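Local coordinates for protein terminal uridylyltransferase 1 (Trypanosoma brucei, PDB 5IDO) that adds uridines from UTP to the 3' ends of guide RNAs, ribosomal RNAs and some mRNAs during mitochondrial RNA editing in trypanosomes, at residues F126-V131 with L287-F292; I315-W320 with D397-F402; G332-Y337 with R477-T482. One frame throughout, in Å; residues are numbered along the deposited sequence.

In the fold
From the N terminus the chain passes a zinc finger and several helices before entering the mixed sheet of the nucleotidyltransferase domain. Contact 1 pairs strands 124-130 and 285-288 there, closing a 155-residue loop that includes a second, antiparallel sheet, and the chain then leaves along helix 292-305. Contacts 2 and 3 follow, and their segments alternate: contact 2 joins helix 310-324 to helix 385-409, while contact 3 ties the entry to helix 336-349 to the turn before helix 481-497. They touch where Lys318 CE lies 3.7 Å from Ser336 OG. Centres of contacts 1 and 2 are about 31 Å apart on opposite sides of the chain's centre, yet all three contacts reach UTP.

Contact 1: residues F126-V131 with L287-F292; sequences FAVVDV and LSFRAF. With UTP (uridine 5'-triphosphate), chain B.
Phe126 and Ala127 run parallel to Leu287 and Ser288 as neighbouring strands, bound by Ser288 N to Phe126 O (2.9 Å, nearly straight at 175°) and by Val128 N to Ser288 O. This pairing lies in the mixed sheet of the nucleotidyltransferase fold, the catalytic palm that UTP-adding enzymes share with poly(A) polymerases; Asp123, just before strand 124-130, and Asp125 within it are probable ligands of the catalytic metal. Past Ser288 the segment 287-292 leaves the sheet. On the face of Phe126 and Leu287, the two CB atoms meet at 4.4 Å, while the Phe126 ring leads off to an edge-to-face contact with Phe285. Val128 directs CG2, anti to its carbonyl carbon, at CG of Leu287, 4.0 Å away, and its CB lies obliquely to the Phe289 ring, 3.9 Å from CD1. Helix 143-156 also packs against Leu287 and Phe289. Where the strands part, Ala127 CB rests on Arg290 O and Val129 CG2 approaches Ala291 CB. Beyond this turn, the ring edge of Phe292 meets the uracil, with CD2 3.4 Å from UTP O2. At the other end a water donates to Phe126 O (3.0 Å) and is hydrogen-bonded to Ser288 OG.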
loop_
_atom_site.group_PDB
_atom_site.type_symbol
_atom_site.label_atom_id
_atom_site.label_comp_id
_atom_site.label_asym_id
_atom_site.label_seq_id
_atom_site.Cartn_x
_atom_site.Cartn_y
_atom_site.Cartn_z
ATOM N N PHE A 126 -0.570 8.433 -2.479
ATOM C CA PHE A 126 -1.422 9.619 -2.505
ATOM C C PHE A 126 -2.470 9.519 -3.601
ATOM O O PHE A 126 -2.160 9.161 -4.740
ATOM C CB PHE A 126 -0.591 10.890 -2.704
ATOM C CG PHE A 126 0.219 11.278 -1.506
ATOM C CD1 PHE A 126 -0.389 11.469 -0.273
ATOM C CD2 PHE A 126 1.588 11.467 -1.612
ATOM C CE1 PHE A 126 0.353 11.831 0.832
ATOM C CE2 PHE A 126 2.339 11.834 -0.504
ATOM C CZ PHE A 126 1.720 12.012 0.719
ATOM N N ALA A 127 -3.713 9.826 -3.245
ATOM C CA ALA A 127 -4.797 9.917 -4.212
ATOM C C ALA A 127 -5.331 11.349 -4.251
ATOM O O ALA A 127 -5.642 11.927 -3.211
ATOM C CB ALA A 127 -5.907 8.937 -3.867
ATOM N N VAL A 128 -5.425 11.911 -5.453
ATOM C CA VAL A 128 -5.891 13.284 -5.647
ATOM C C VAL A 128 -7.248 13.282 -6.361
ATOM O O VAL A 128 -7.340 12.958 -7.546
ATOM C CB VAL A 128 -4.866 14.107 -6.445
ATOM C CG1 VAL A 128 -5.344 15.534 -6.640
ATOM C CG2 VAL A 128 -3.514 14.093 -5.737
ATOM N N VAL A 129 -8.302 13.626 -5.623
ATOM C CA VAL A 129 -9.665 13.547 -6.137
ATOM C C VAL A 129 -10.480 14.815 -5.866
ATOM O O VAL A 129 -10.435 15.367 -4.767
ATOM C CB VAL A 129 -10.437 12.354 -5.519
ATOM C CG1 VAL A 129 -11.759 12.136 -6.250
ATOM C CG2 VAL A 129 -9.594 11.086 -5.525
ATOM N N ASP A 130 -11.208 15.273 -6.882
ATOM C CA ASP A 130 -12.302 16.227 -6.704
ATOM C C ASP A 130 -13.556 15.411 -6.394
ATOM O O ASP A 130 -14.119 14.772 -7.282
ATOM C CB ASP A 130 -12.488 17.087 -7.965
ATOM C CG ASP A 130 -13.596 18.144 -7.832
ATOM O OD1 ASP A 130 -14.591 17.928 -7.104
ATOM O OD2 ASP A 130 -13.472 19.201 -8.490
ATOM N N VAL A 131 -13.977 15.423 -5.134
ATOM C CA VAL A 131 -15.093 14.593 -4.683
ATOM C C VAL A 131 -16.388 14.931 -5.419
ATOM O O VAL A 131 -17.109 14.035 -5.870
ATOM C CB VAL A 131 -15.317 14.737 -3.162
ATOM C CG1 VAL A 131 -16.523 13.919 -2.719
ATOM C CG2 VAL A 131 -14.071 14.304 -2.404
ATOM N N LEU A 287 1.792 9.283 -6.539
ATOM C CA LEU A 287 0.625 10.160 -6.625
ATOM C C LEU A 287 -0.256 9.751 -7.800
ATOM O O LEU A 287 0.171 9.812 -8.950
ATOM C CB LEU A 287 1.068 11.626 -6.755
ATOM C CG LEU A 287 0.039 12.769 -6.855
ATOM C CD1 LEU A 287 0.688 14.074 -6.439
ATOM C CD2 LEU A 287 -0.529 12.915 -8.260
ATOM N N SER A 288 -1.483 9.332 -7.513
ATOM C CA SER A 288 -2.424 8.984 -8.574
ATOM C C SER A 288 -3.701 9.807 -8.444
ATOM O O SER A 288 -3.870 10.556 -7.483
ATOM C CB SER A 288 -2.749 7.492 -8.545
ATOM O OG SER A 288 -3.312 7.127 -7.302
ATOM N N PHE A 289 -4.607 9.656 -9.402
ATOM C CA PHE A 289 -5.785 10.513 -9.452
ATOM C C PHE A 289 -7.083 9.726 -9.340
ATOM O O PHE A 289 -8.168 10.265 -9.576
ATOM C CB PHE A 289 -5.782 11.339 -10.745
ATOM C CG PHE A 289 -4.567 12.211 -10.901
ATOM C CD1 PHE A 289 -4.513 13.463 -10.307
ATOM C CD2 PHE A 289 -3.474 11.778 -11.635
ATOM C CE1 PHE A 289 -3.394 14.268 -10.442
ATOM C CE2 PHE A 289 -2.352 12.579 -11.774
ATOM C CZ PHE A 289 -2.314 13.826 -11.177
ATOM N N ARG A 290 -6.976 8.454 -8.968
ATOM C CA ARG A 290 -8.157 7.603 -8.867
ATOM C C ARG A 290 -8.454 7.227 -7.418
ATOM O O ARG A 290 -7.576 7.294 -6.556
ATOM C CB ARG A 290 -7.982 6.351 -9.730
ATOM C CG ARG A 290 -7.609 6.665 -11.175
ATOM C CD ARG A 290 -7.674 5.434 -12.070
ATOM N NE ARG A 290 -7.062 5.680 -13.375
ATOM C CZ ARG A 290 -7.028 4.793 -14.366
ATOM N NH1 ARG A 290 -7.579 3.599 -14.208
ATOM N NH2 ARG A 290 -6.446 5.100 -15.517
ATOM N N ALA A 291 -9.699 6.839 -7.153
ATOM C CA ALA A 291 -10.158 6.590 -5.788
ATOM C C ALA A 291 -10.248 5.103 -5.451
ATOM O O ALA A 291 -10.646 4.741 -4.344
ATOM C CB ALA A 291 -11.509 7.251 -5.568
ATOM N N PHE A 292 -9.862 4.255 -6.402
ATOM C CA PHE A 292 -10.005 2.806 -6.276
ATOM C C PHE A 292 -9.307 2.241 -5.039
ATOM O O PHE A 292 -9.799 1.298 -4.414
ATOM C CB PHE A 292 -9.463 2.112 -7.533
ATOM C CG PHE A 292 -7.961 2.163 -7.660
ATOM C CD1 PHE A 292 -7.331 3.286 -8.170
ATOM C CD2 PHE A 292 -7.182 1.084 -7.267
ATOM C CE1 PHE A 292 -5.952 3.337 -8.286
ATOM C CE2 PHE A 292 -5.801 1.130 -7.379
ATOM C CZ PHE A 292 -5.187 2.257 -7.890
HETATM P PA UTP B . 0.028 -3.209 -2.622
HETATM O O1A UTP B . -0.346 -4.566 -3.184
HETATM O O2A UTP B . 0.846 -2.262 -3.472
HETATM O O3A UTP B . 0.709 -3.443 -1.177
HETATM O "O5'" UTP B . -1.339 -2.478 -2.202
HETATM P PB UTP B . 1.814 -2.470 -0.513
HETATM O O1B UTP B . 1.945 -1.180 -1.293
HETATM O O2B UTP B . 1.505 -2.390 0.967
HETATM O O3B UTP B . 3.127 -3.394 -0.632
HETATM P PG UTP B . 4.164 -3.379 -1.863
HETATM O O1G UTP B . 3.599 -2.458 -2.914
HETATM O O2G UTP B . 4.159 -4.834 -2.272
HETATM O O3G UTP B . 5.455 -2.889 -1.247
HETATM C "C5'" UTP B . -1.332 -1.065 -2.027
HETATM C "C4'" UTP B . -2.737 -0.534 -2.233
HETATM O "O4'" UTP B . -3.023 -0.473 -3.632
HETATM C "C1'" UTP B . -4.386 -0.828 -3.869
HETATM C "C2'" UTP B . -4.985 -1.218 -2.527
HETATM O "O2'" UTP B . -5.736 -0.113 -2.022
HETATM C "C3'" UTP B . -3.789 -1.451 -1.632
HETATM O "O3'" UTP B . -4.072 -1.121 -0.268
HETATM N N1 UTP B . -4.460 -1.961 -4.799
HETATM C C6 UTP B . -3.379 -2.721 -5.019
HETATM C C2 UTP B . -5.678 -2.265 -5.446
HETATM O O2 UTP B . -6.683 -1.550 -5.237
HETATM N N3 UTP B . -5.757 -3.301 -6.291
HETATM C C4 UTP B . -4.686 -4.068 -6.530
HETATM O O4 UTP B . -4.778 -5.032 -7.320
HETATM C C5 UTP B . -3.474 -3.795 -5.898
HETATM O O HOH W 1 -0.943 6.600 -5.761
#

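Contact 2: residues I315-W320 with D397-F402; sequences IVLKDW and DMLVGF. With UTP (uridine 5'-triphosphate), chain B.
Helix 310-324, which brings Lys318 to the UTP triphosphate, packs on its other side against helix 385-409, Leu317 meeting Leu399 and Phe402. Both methyl branches of Leu317 do the touching. Leu317 CD1 sits over the centre of the Phe402 ring, a CH-pi contact 3.6 Å from the centroid and 12° off the ring normal. Leu317 CD2 reaches both Phe402 CE1 and Leu399 CD1, the latter at 3.7 Å, as the two leucines lie side by side, pointing contrary ways. Phe402 holds its ring across the gap because CG lies anti to the backbone N (chi1 166°). The segments belong to the helical domain that follows the palm in Cid1-like nucleotidyltransferases; the axes of the two short segments approach to 11.9 Å with a crossing angle of -42°, so the side chains must span the separation. On one flank Val316 CG1 meets Leu399 CD2 at 3.8 Å, and helix 59-76 covers both through Ile69. At the last residues of the two segments Trp320 CZ3 approaches Phe402 CE1 obliquely, 4.4 Å away, and Trp343 of helix 336-349 touches Leu317 and Phe402. The residue after Leu317 leaves the apolar layer: Lys318, fully extended beyond CG, carries NZ to the nucleotide, where it donates to UTP O3B (3.1 Å) and more weakly to UTP O2B (3.3 Å).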
loop_
_atom_site.group_PDB
_atom_site.type_symbol
_atom_site.label_atom_id
_atom_site.label_comp_id
_atom_site.label_asym_id
_atom_site.label_seq_id
_atom_site.Cartn_x
_atom_site.Cartn_y
_atom_site.Cartn_z
ATOM N N ILE A 315 1.624 -8.594 8.375
ATOM C CA ILE A 315 2.960 -8.062 8.139
ATOM C C ILE A 315 3.963 -9.190 7.913
ATOM O O ILE A 315 4.775 -9.135 6.991
ATOM C CB ILE A 315 3.415 -7.174 9.308
ATOM C CG1 ILE A 315 2.642 -5.855 9.284
ATOM C CG2 ILE A 315 4.916 -6.912 9.243
ATOM C CD1 ILE A 315 2.917 -4.969 10.479
ATOM N N VAL A 316 3.889 -10.231 8.734
ATOM C CA VAL A 316 4.789 -11.367 8.566
ATOM C C VAL A 316 4.546 -12.072 7.233
ATOM O O VAL A 316 5.496 -12.425 6.531
ATOM C CB VAL A 316 4.645 -12.384 9.720
ATOM C CG1 VAL A 316 5.350 -13.688 9.376
ATOM C CG2 VAL A 316 5.210 -11.802 10.994
ATOM N N LEU A 317 3.278 -12.263 6.877
ATOM C CA LEU A 317 2.947 -12.988 5.653
ATOM C C LEU A 317 3.410 -12.236 4.411
ATOM O O LEU A 317 3.864 -12.845 3.442
ATOM C CB LEU A 317 1.448 -13.256 5.574
ATOM C CG LEU A 317 0.919 -14.381 6.466
ATOM C CD1 LEU A 317 -0.565 -14.582 6.219
ATOM C CD2 LEU A 317 1.682 -15.678 6.230
ATOM N N LYS A 318 3.297 -10.914 4.449
ATOM C CA LYS A 318 3.759 -10.072 3.351
ATOM C C LYS A 318 5.249 -10.262 3.095
ATOM O O LYS A 318 5.684 -10.348 1.950
ATOM C CB LYS A 318 3.472 -8.600 3.642
ATOM C CG LYS A 318 4.129 -7.648 2.652
ATOM C CD LYS A 318 3.791 -6.195 2.943
ATOM C CE LYS A 318 4.547 -5.279 1.991
ATOM N NZ LYS A 318 4.207 -3.847 2.187
ATOM N N ASP A 319 6.024 -10.312 4.172
ATOM C CA ASP A 319 7.463 -10.509 4.069
ATOM C C ASP A 319 7.776 -11.906 3.547
ATOM O O ASP A 319 8.603 -12.067 2.653
ATOM C CB ASP A 319 8.138 -10.281 5.425
ATOM C CG ASP A 319 8.010 -8.846 5.908
ATOM O OD1 ASP A 319 7.772 -7.949 5.070
ATOM O OD2 ASP A 319 8.157 -8.614 7.127
ATOM N N TRP A 320 7.110 -12.909 4.110
ATOM C CA TRP A 320 7.264 -14.282 3.647
ATOM C C TRP A 320 6.905 -14.400 2.174
ATOM O O TRP A 320 7.631 -15.026 1.404
ATOM C CB TRP A 320 6.397 -15.243 4.464
ATOM C CG TRP A 320 6.071 -16.520 3.726
ATOM C CD1 TRP A 320 6.849 -17.642 3.633
ATOM C CD2 TRP A 320 4.884 -16.796 2.971
ATOM N NE1 TRP A 320 6.219 -18.597 2.872
ATOM C CE2 TRP A 320 5.011 -18.101 2.452
ATOM C CE3 TRP A 320 3.727 -16.063 2.679
ATOM C CZ2 TRP A 320 4.028 -18.689 1.662
ATOM C CZ3 TRP A 320 2.751 -16.650 1.897
ATOM C CH2 TRP A 320 2.907 -17.949 1.397
ATOM N N ASP A 397 -0.463 -19.865 16.731
ATOM C CA ASP A 397 -1.521 -20.766 16.278
ATOM C C ASP A 397 -2.155 -20.280 14.981
ATOM O O ASP A 397 -2.461 -21.077 14.094
ATOM C CB ASP A 397 -2.609 -20.916 17.343
ATOM C CG ASP A 397 -2.080 -21.464 18.649
ATOM O OD1 ASP A 397 -1.074 -22.203 18.627
ATOM O OD2 ASP A 397 -2.677 -21.157 19.703
ATOM N N MET A 398 -2.349 -18.969 14.871
ATOM C CA MET A 398 -3.010 -18.403 13.701
ATOM C C MET A 398 -2.134 -18.466 12.451
ATOM O O MET A 398 -2.631 -18.718 11.356
ATOM C CB MET A 398 -3.435 -16.958 13.979
ATOM C CG MET A 398 -4.571 -16.862 14.983
ATOM S SD MET A 398 -4.843 -15.219 15.690
ATOM C CE MET A 398 -5.191 -14.253 14.219
ATOM N N LEU A 399 -0.835 -18.243 12.605
ATOM C CA LEU A 399 0.047 -18.286 11.446
ATOM C C LEU A 399 0.188 -19.722 10.947
ATOM O O LEU A 399 0.173 -19.974 9.742
ATOM C CB LEU A 399 1.419 -17.696 11.769
ATOM C CG LEU A 399 2.150 -17.180 10.526
ATOM C CD1 LEU A 399 1.359 -16.041 9.899
ATOM C CD2 LEU A 399 3.573 -16.736 10.840
ATOM N N VAL A 400 0.307 -20.653 11.890
ATOM C CA VAL A 400 0.399 -22.079 11.585
ATOM C C VAL A 400 -0.883 -22.582 10.930
ATOM O O VAL A 400 -0.845 -23.366 9.978
ATOM C CB VAL A 400 0.680 -22.906 12.861
ATOM C CG1 VAL A 400 0.611 -24.402 12.568
ATOM C CG2 VAL A 400 2.032 -22.541 13.438
ATOM N N GLY A 401 -2.018 -22.122 11.448
ATOM C CA GLY A 401 -3.309 -22.474 10.893
ATOM C C GLY A 401 -3.463 -21.998 9.461
ATOM O O GLY A 401 -4.104 -22.662 8.656
ATOM N N PHE A 402 -2.866 -20.850 9.149
ATOM C CA PHE A 402 -2.916 -20.266 7.808
ATOM C C PHE A 402 -2.282 -21.202 6.792
ATOM O O PHE A 402 -2.875 -21.523 5.761
ATOM C CB PHE A 402 -2.208 -18.901 7.797
ATOM C CG PHE A 402 -1.909 -18.364 6.418
ATOM C CD1 PHE A 402 -0.713 -18.666 5.779
ATOM C CD2 PHE A 402 -2.808 -17.526 5.776
ATOM C CE1 PHE A 402 -0.431 -18.171 4.517
ATOM C CE2 PHE A 402 -2.532 -17.017 4.514
ATOM C CZ PHE A 402 -1.341 -17.339 3.886
HETATM P PA UTP B . 0.028 -3.209 -2.622
HETATM O O1A UTP B . -0.346 -4.566 -3.184
HETATM O O2A UTP B . 0.846 -2.262 -3.472
HETATM O O3A UTP B . 0.709 -3.443 -1.177
HETATM O "O5'" UTP B . -1.339 -2.478 -2.202
HETATM P PB UTP B . 1.814 -2.470 -0.513
HETATM O O1B UTP B . 1.945 -1.180 -1.293
HETATM O O2B UTP B . 1.505 -2.390 0.967
HETATM O O3B UTP B . 3.127 -3.394 -0.632
HETATM P PG UTP B . 4.164 -3.379 -1.863
HETATM O O1G UTP B . 3.599 -2.458 -2.914
HETATM O O2G UTP B . 4.159 -4.834 -2.272
HETATM O O3G UTP B . 5.455 -2.889 -1.247
HETATM C "C5'" UTP B . -1.332 -1.065 -2.027
HETATM C "C4'" UTP B . -2.737 -0.534 -2.233
HETATM O "O4'" UTP B . -3.023 -0.473 -3.632
HETATM C "C1'" UTP B . -4.386 -0.828 -3.869
HETATM C "C2'" UTP B . -4.985 -1.218 -2.527
HETATM O "O2'" UTP B . -5.736 -0.113 -2.022
HETATM C "C3'" UTP B . -3.789 -1.451 -1.632
HETATM O "O3'" UTP B . -4.072 -1.121 -0.268
HETATM N N1 UTP B . -4.460 -1.961 -4.799
HETATM C C6 UTP B . -3.379 -2.721 -5.019
HETATM C C2 UTP B . -5.678 -2.265 -5.446
HETATM O O2 UTP B . -6.683 -1.550 -5.237
HETATM N N3 UTP B . -5.757 -3.301 -6.291
HETATM C C4 UTP B . -4.686 -4.068 -6.530
HETATM O O4 UTP B . -4.778 -5.032 -7.320
HETATM C C5 UTP B . -3.474 -3.795 -5.898
#

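Contact 3: residues G332-Y337 with R477-T482; sequences GYFTSY and RHIGVT. With UTP (uridine 5'-triphosphate), chain B.
The loop leading into helix 336-349, which carries UTP-binding residues, rests at its start against the turn that precedes helix 481-497. Gly332 and His478 meet closely: Gly332 O lies 3.2 Å from His478 CB and 3.4 Å from Ile479 CG1. The positive phi of Gly332 (86°) suits a residue without a side chain, and His478 CB comes to 3.6 Å from Gly332 CA. A water bridges the two backbones, donating to Gly332 O and accepting from His478 N. Deeper in, the Ile479 chain comes in roughly perpendicular to that of Phe334. With chi1 at -54° and chi2 near 180°, it extends Ile479 CD1 over one face of the ring, 3.5 Å from Phe334 CE1 and toward the rim, a CH-pi contact. Ile465, of the proposed nucleotide recognition motif, touches the same phenylalanine. Further along the loop, Thr335 N-caps the helix through a bond from Ala338 N to its OG1. Ser336 OG donates to UTP O2G (2.7 Å) and Tyr337 N to UTP O1A (3.1 Å), while the Tyr337 ring lays one face on the uracil, near C2. A tyrosine whose ring face covers the uracil, beside a helix start that binds the phosphates, is characteristic of the UTP site of terminal uridylyltransferases.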
loop_
_atom_site.group_PDB
_atom_site.type_symbol
_atom_site.label_atom_id
_atom_site.label_comp_id
_atom_site.label_asym_id
_atom_site.label_seq_id
_atom_site.Cartn_x
_atom_site.Cartn_y
_atom_site.Cartn_z
ATOM N N GLY A 332 3.805 -11.893 -12.608
ATOM C CA GLY A 332 2.505 -12.537 -12.668
ATOM C C GLY A 332 2.060 -13.323 -11.446
ATOM O O GLY A 332 1.146 -14.144 -11.534
ATOM N N TYR A 333 2.690 -13.079 -10.304
ATOM C CA TYR A 333 2.265 -13.729 -9.071
ATOM C C TYR A 333 1.338 -12.817 -8.273
ATOM O O TYR A 333 0.754 -11.880 -8.821
ATOM C CB TYR A 333 3.472 -14.135 -8.230
ATOM C CG TYR A 333 4.224 -15.320 -8.784
ATOM C CD1 TYR A 333 5.172 -15.155 -9.785
ATOM C CD2 TYR A 333 3.997 -16.602 -8.299
ATOM C CE1 TYR A 333 5.870 -16.234 -10.291
ATOM C CE2 TYR A 333 4.691 -17.689 -8.802
ATOM C CZ TYR A 333 5.626 -17.497 -9.798
ATOM O OH TYR A 333 6.320 -18.569 -10.305
ATOM N N PHE A 334 1.202 -13.091 -6.981
ATOM C CA PHE A 334 0.315 -12.310 -6.124
ATOM C C PHE A 334 0.894 -10.949 -5.780
ATOM O O PHE A 334 2.109 -10.747 -5.820
ATOM C CB PHE A 334 0.014 -13.060 -4.827
ATOM C CG PHE A 334 -0.771 -14.317 -5.023
ATOM C CD1 PHE A 334 -1.931 -14.312 -5.774
ATOM C CD2 PHE A 334 -0.337 -15.511 -4.465
ATOM C CE1 PHE A 334 -2.655 -15.474 -5.957
ATOM C CE2 PHE A 334 -1.054 -16.671 -4.643
ATOM C CZ PHE A 334 -2.215 -16.655 -5.391
ATOM N N THR A 335 0.011 -10.022 -5.434
ATOM C CA THR A 335 0.415 -8.756 -4.855
ATOM C C THR A 335 0.309 -8.857 -3.335
ATOM O O THR A 335 -0.217 -9.835 -2.806
ATOM C CB THR A 335 -0.446 -7.600 -5.378
ATOM O OG1 THR A 335 -1.790 -7.752 -4.907
ATOM C CG2 THR A 335 -0.450 -7.604 -6.904
ATOM N N SER A 336 0.827 -7.858 -2.634
ATOM C CA SER A 336 0.738 -7.836 -1.183
ATOM C C SER A 336 -0.725 -7.709 -0.777
ATOM O O SER A 336 -1.157 -8.249 0.240
ATOM C CB SER A 336 1.563 -6.683 -0.608
ATOM O OG SER A 336 2.941 -6.839 -0.900
ATOM N N TYR A 337 -1.469 -6.977 -1.596
ATOM C CA TYR A 337 -2.905 -6.800 -1.438
ATOM C C TYR A 337 -3.635 -8.144 -1.457
ATOM O O TYR A 337 -4.472 -8.421 -0.595
ATOM C CB TYR A 337 -3.411 -5.881 -2.547
ATOM C CG TYR A 337 -4.905 -5.700 -2.626
ATOM C CD1 TYR A 337 -5.609 -5.081 -1.600
ATOM C CD2 TYR A 337 -5.606 -6.109 -3.752
ATOM C CE1 TYR A 337 -6.980 -4.899 -1.688
ATOM C CE2 TYR A 337 -6.965 -5.930 -3.849
ATOM C CZ TYR A 337 -7.649 -5.325 -2.818
ATOM O OH TYR A 337 -9.009 -5.157 -2.921
ATOM N N ARG A 477 -4.973 -14.312 -11.906
ATOM C CA ARG A 477 -5.238 -14.518 -13.332
ATOM C C ARG A 477 -3.990 -14.765 -14.181
ATOM O O ARG A 477 -4.094 -15.240 -15.311
ATOM C CB ARG A 477 -5.990 -13.311 -13.898
ATOM C CG ARG A 477 -5.156 -12.044 -13.959
ATOM C CD ARG A 477 -6.019 -10.814 -14.184
ATOM N NE ARG A 477 -5.220 -9.593 -14.176
ATOM C CZ ARG A 477 -4.749 -9.015 -13.076
ATOM N NH1 ARG A 477 -4.994 -9.546 -11.885
ATOM N NH2 ARG A 477 -4.029 -7.905 -13.164
ATOM N N HIS A 478 -2.820 -14.424 -13.647
ATOM C CA HIS A 478 -1.565 -14.631 -14.366
ATOM C C HIS A 478 -0.889 -15.922 -13.926
ATOM O O HIS A 478 0.219 -16.232 -14.363
ATOM C CB HIS A 478 -0.599 -13.464 -14.146
ATOM C CG HIS A 478 -1.144 -12.129 -14.548
ATOM N ND1 HIS A 478 -1.676 -11.883 -15.795
ATOM C CD2 HIS A 478 -1.208 -10.956 -13.875
ATOM C CE1 HIS A 478 -2.061 -10.622 -15.867
ATOM N NE2 HIS A 478 -1.787 -10.037 -14.714
ATOM N N ILE A 479 -1.553 -16.667 -13.049
ATOM C CA ILE A 479 -0.946 -17.848 -12.452
ATOM C C ILE A 479 -1.408 -19.137 -13.129
ATOM O O ILE A 479 -2.509 -19.621 -12.882
ATOM C CB ILE A 479 -1.249 -17.923 -10.940
ATOM C CG1 ILE A 479 -0.826 -16.623 -10.255
ATOM C CG2 ILE A 479 -0.537 -19.098 -10.301
ATOM C CD1 ILE A 479 -0.860 -16.687 -8.748
ATOM N N GLY A 480 -0.551 -19.681 -13.990
ATOM C CA GLY A 480 -0.809 -20.955 -14.636
ATOM C C GLY A 480 -0.418 -22.105 -13.729
ATOM O O GLY A 480 0.027 -21.883 -12.604
ATOM N N VAL A 481 -0.560 -23.332 -14.222
ATOM C CA VAL A 481 -0.443 -24.517 -13.373
ATOM C C VAL A 481 0.952 -24.706 -12.760
ATOM O O VAL A 481 1.067 -24.966 -11.562
ATOM C CB VAL A 481 -0.848 -25.803 -14.148
ATOM C CG1 VAL A 481 -0.167 -25.873 -15.509
ATOM C CG2 VAL A 481 -0.555 -27.044 -13.321
ATOM N N THR A 482 2.006 -24.571 -13.561
ATOM C CA THR A 482 3.357 -24.700 -13.025
ATOM C C THR A 482 3.632 -23.567 -12.032
ATOM O O THR A 482 4.201 -23.801 -10.964
ATOM C CB THR A 482 4.429 -24.708 -14.141
ATOM O OG1 THR A 482 4.255 -23.574 -14.999
ATOM C CG2 THR A 482 4.323 -25.984 -14.966
HETATM P PA UTP B . 0.028 -3.209 -2.622
HETATM O O1A UTP B . -0.346 -4.566 -3.184
HETATM O O2A UTP B . 0.846 -2.262 -3.472
HETATM O O3A UTP B . 0.709 -3.443 -1.177
HETATM O "O5'" UTP B . -1.339 -2.478 -2.202
HETATM P PB UTP B . 1.814 -2.470 -0.513
HETATM O O1B UTP B . 1.945 -1.180 -1.293
HETATM O O2B UTP B . 1.505 -2.390 0.967
HETATM O O3B UTP B . 3.127 -3.394 -0.632
HETATM P PG UTP B . 4.164 -3.379 -1.863
HETATM O O1G UTP B . 3.599 -2.458 -2.914
HETATM O O2G UTP B . 4.159 -4.834 -2.272
HETATM O O3G UTP B . 5.455 -2.889 -1.247
HETATM C "C5'" UTP B . -1.332 -1.065 -2.027
HETATM C "C4'" UTP B . -2.737 -0.534 -2.233
HETATM O "O4'" UTP B . -3.023 -0.473 -3.632
HETATM C "C1'" UTP B . -4.386 -0.828 -3.869
HETATM C "C2'" UTP B . -4.985 -1.218 -2.527
HETATM O "O2'" UTP B . -5.736 -0.113 -2.022
HETATM C "C3'" UTP B . -3.789 -1.451 -1.632
HETATM O "O3'" UTP B . -4.072 -1.121 -0.268
HETATM N N1 UTP B . -4.460 -1.961 -4.799
HETATM C C6 UTP B . -3.379 -2.721 -5.019
HETATM C C2 UTP B . -5.678 -2.265 -5.446
HETATM O O2 UTP B . -6.683 -1.550 -5.237
HETATM N N3 UTP B . -5.757 -3.301 -6.291
HETATM C C4 UTP B . -4.686 -4.068 -6.530
HETATM O O4 UTP B . -4.778 -5.032 -7.320
HETATM C C5 UTP B . -3.474 -3.795 -5.898
HETATM O O HOH W 2 -1.875 -13.279 -10.716
#